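Local coordinates for dally-like protein (Drosophila melanogaster, PDB 3ODN) that probably serves as a cell-surface heparan sulfate proteoglycan of the glypican family, its protein core being a helical bundle linked to Hedgehog signaling, at residues Y247-I252 and S425-E430. The protein carries 2 engineered substitutions. Numbering follows the deposited sequence.
Sequences YCVNVI and SVCSNE
Cys-248 and Cys-427 are joined by a disulfide, SG to SG 2.0 Å, that ties helix 245-255 to helix 422-428. SG of Cys-248 stands anti to its backbone N (chi1 179°), whereas SG of Cys-427 lies beside its own N, and these two rotations bring the sulfurs together between the helices, with the CA atoms of the two cysteines 6.2 Å apart. With chi3 at -99° the bridge has a left-handed twist close to a right angle. One turn along the first helix, Ile-252 reaches across with CD1, which lies 3.5 Å from CG1 of Val-426 and 3.7 Å from SG of Cys-427. Val-249, next after Cys-248, brings CG2 to 4.0 Å from SG of Cys-427. Leu-62 of the long helix 48-106 packs on both Ile-252 and Val-426, while Met-230 of helix 222-231 touches Cys-248. Beyond the bridge, the carbonyl of Cys-427 accepts a hydrogen bond from Ser-434 OG. No hydrogen bond crosses between the segments, which are held at one end of the elongated glypican core by a buried covalent link flanked by apolar side chains, a join suited to the oxidising extracellular setting of a cell-surface proteoglycan.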
loop_
_atom_site.group_PDB
_atom_site.type_symbol
_atom_site.label_atom_id
_atom_site.label_comp_id
_atom_site.label_asym_id
_atom_site.label_seq_id
_atom_site.Cartn_x
_atom_site.Cartn_y
_atom_site.Cartn_z
ATOM N N TYR A 247 15.612 -3.216 32.866
ATOM C CA TYR A 247 15.829 -1.843 33.314
ATOM C C TYR A 247 15.993 -0.954 32.052
ATOM O O TYR A 247 15.220 -0.015 31.849
ATOM C CB TYR A 247 17.068 -1.795 34.243
ATOM C CG TYR A 247 17.547 -0.417 34.665
ATOM C CD1 TYR A 247 16.645 0.634 34.858
ATOM C CD2 TYR A 247 18.893 -0.177 34.936
ATOM C CE1 TYR A 247 17.081 1.897 35.262
ATOM C CE2 TYR A 247 19.336 1.080 35.339
ATOM C CZ TYR A 247 18.426 2.113 35.506
ATOM O OH TYR A 247 18.858 3.345 35.931
ATOM N N CYS A 248 16.983 -1.301 31.209
ATOM C CA CYS A 248 17.356 -0.701 29.923
ATOM C C CYS A 248 16.141 -0.588 28.989
ATOM O O CYS A 248 15.969 0.444 28.352
ATOM C CB CYS A 248 18.483 -1.519 29.285
ATOM S SG CYS A 248 19.040 -0.916 27.668
ATOM N N VAL A 249 15.310 -1.653 28.922
ATOM C CA VAL A 249 14.101 -1.741 28.083
ATOM C C VAL A 249 13.042 -0.728 28.517
ATOM O O VAL A 249 12.574 0.032 27.664
ATOM C CB VAL A 249 13.578 -3.200 27.930
ATOM C CG1 VAL A 249 12.154 -3.249 27.373
ATOM C CG2 VAL A 249 14.512 -4.008 27.050
ATOM N N ASN A 250 12.724 -0.673 29.843
ATOM C CA ASN A 250 11.776 0.263 30.468
ATOM C C ASN A 250 12.203 1.694 30.269
ATOM O O ASN A 250 11.352 2.525 29.944
ATOM C CB ASN A 250 11.563 -0.034 31.959
ATOM C CG ASN A 250 10.424 -0.986 32.270
ATOM O OD1 ASN A 250 9.643 -1.389 31.400
ATOM N ND2 ASN A 250 10.289 -1.356 33.531
ATOM N N VAL A 251 13.514 1.982 30.401
ATOM C CA VAL A 251 14.085 3.321 30.195
ATOM C C VAL A 251 13.875 3.726 28.745
ATOM O O VAL A 251 13.258 4.765 28.494
ATOM C CB VAL A 251 15.573 3.429 30.655
ATOM C CG1 VAL A 251 16.287 4.647 30.070
ATOM C CG2 VAL A 251 15.685 3.406 32.177
ATOM N N ILE A 252 14.317 2.872 27.795
ATOM C CA ILE A 252 14.189 3.152 26.356
ATOM C C ILE A 252 12.730 3.261 25.862
ATOM O O ILE A 252 12.454 4.123 25.026
ATOM C CB ILE A 252 15.194 2.355 25.470
ATOM C CG1 ILE A 252 16.637 2.682 25.927
ATOM C CG2 ILE A 252 15.036 2.715 23.987
ATOM C CD1 ILE A 252 17.642 1.711 25.605
ATOM N N SER A 425 16.368 -3.855 20.501
ATOM C CA SER A 425 17.463 -3.693 19.538
ATOM C C SER A 425 18.603 -2.856 20.187
ATOM O O SER A 425 19.755 -3.316 20.227
ATOM C CB SER A 425 16.950 -3.053 18.244
ATOM O OG SER A 425 17.972 -2.839 17.283
ATOM N N VAL A 426 18.249 -1.685 20.780
ATOM C CA VAL A 426 19.167 -0.785 21.498
ATOM C C VAL A 426 19.947 -1.507 22.637
ATOM O O VAL A 426 21.175 -1.395 22.698
ATOM C CB VAL A 426 18.456 0.498 22.029
ATOM C CG1 VAL A 426 19.461 1.493 22.603
ATOM C CG2 VAL A 426 17.621 1.165 20.946
ATOM N N CYS A 427 19.242 -2.252 23.508
ATOM C CA CYS A 427 19.848 -2.924 24.667
ATOM C C CYS A 427 20.775 -4.096 24.366
ATOM O O CYS A 427 21.659 -4.385 25.169
ATOM C CB CYS A 427 18.786 -3.299 25.699
ATOM S SG CYS A 427 17.836 -1.890 26.326
ATOM N N SER A 428 20.542 -4.794 23.250
ATOM C CA SER A 428 21.281 -5.977 22.804
ATOM C C SER A 428 22.614 -5.652 22.124
ATOM O O SER A 428 23.463 -6.539 21.995
ATOM C CB SER A 428 20.410 -6.784 21.850
ATOM O OG SER A 428 20.149 -6.044 20.667
ATOM N N ASN A 429 22.779 -4.396 21.670
ATOM C CA ASN A 429 23.949 -3.884 20.965
ATOM C C ASN A 429 25.225 -3.810 21.804
ATOM O O ASN A 429 25.163 -3.448 22.979
ATOM C CB ASN A 429 23.642 -2.515 20.373
ATOM C CG ASN A 429 24.263 -2.353 19.021
ATOM O OD1 ASN A 429 23.740 -2.861 18.022
ATOM N ND2 ASN A 429 25.435 -1.725 18.976
ATOM N N GLU A 430 26.392 -4.078 21.156
ATOM C CA GLU A 430 27.760 -4.048 21.723
ATOM C C GLU A 430 28.043 -2.734 22.481
ATOM O O GLU A 430 28.864 -2.703 23.400
ATOM C CB GLU A 430 28.817 -4.266 20.613
ATOM C CG GLU A 430 28.659 -5.572 19.838
ATOM C CD GLU A 430 29.372 -5.650 18.500
ATOM O OE1 GLU A 430 30.460 -6.269 18.443
ATOM O OE2 GLU A 430 28.824 -5.130 17.499
#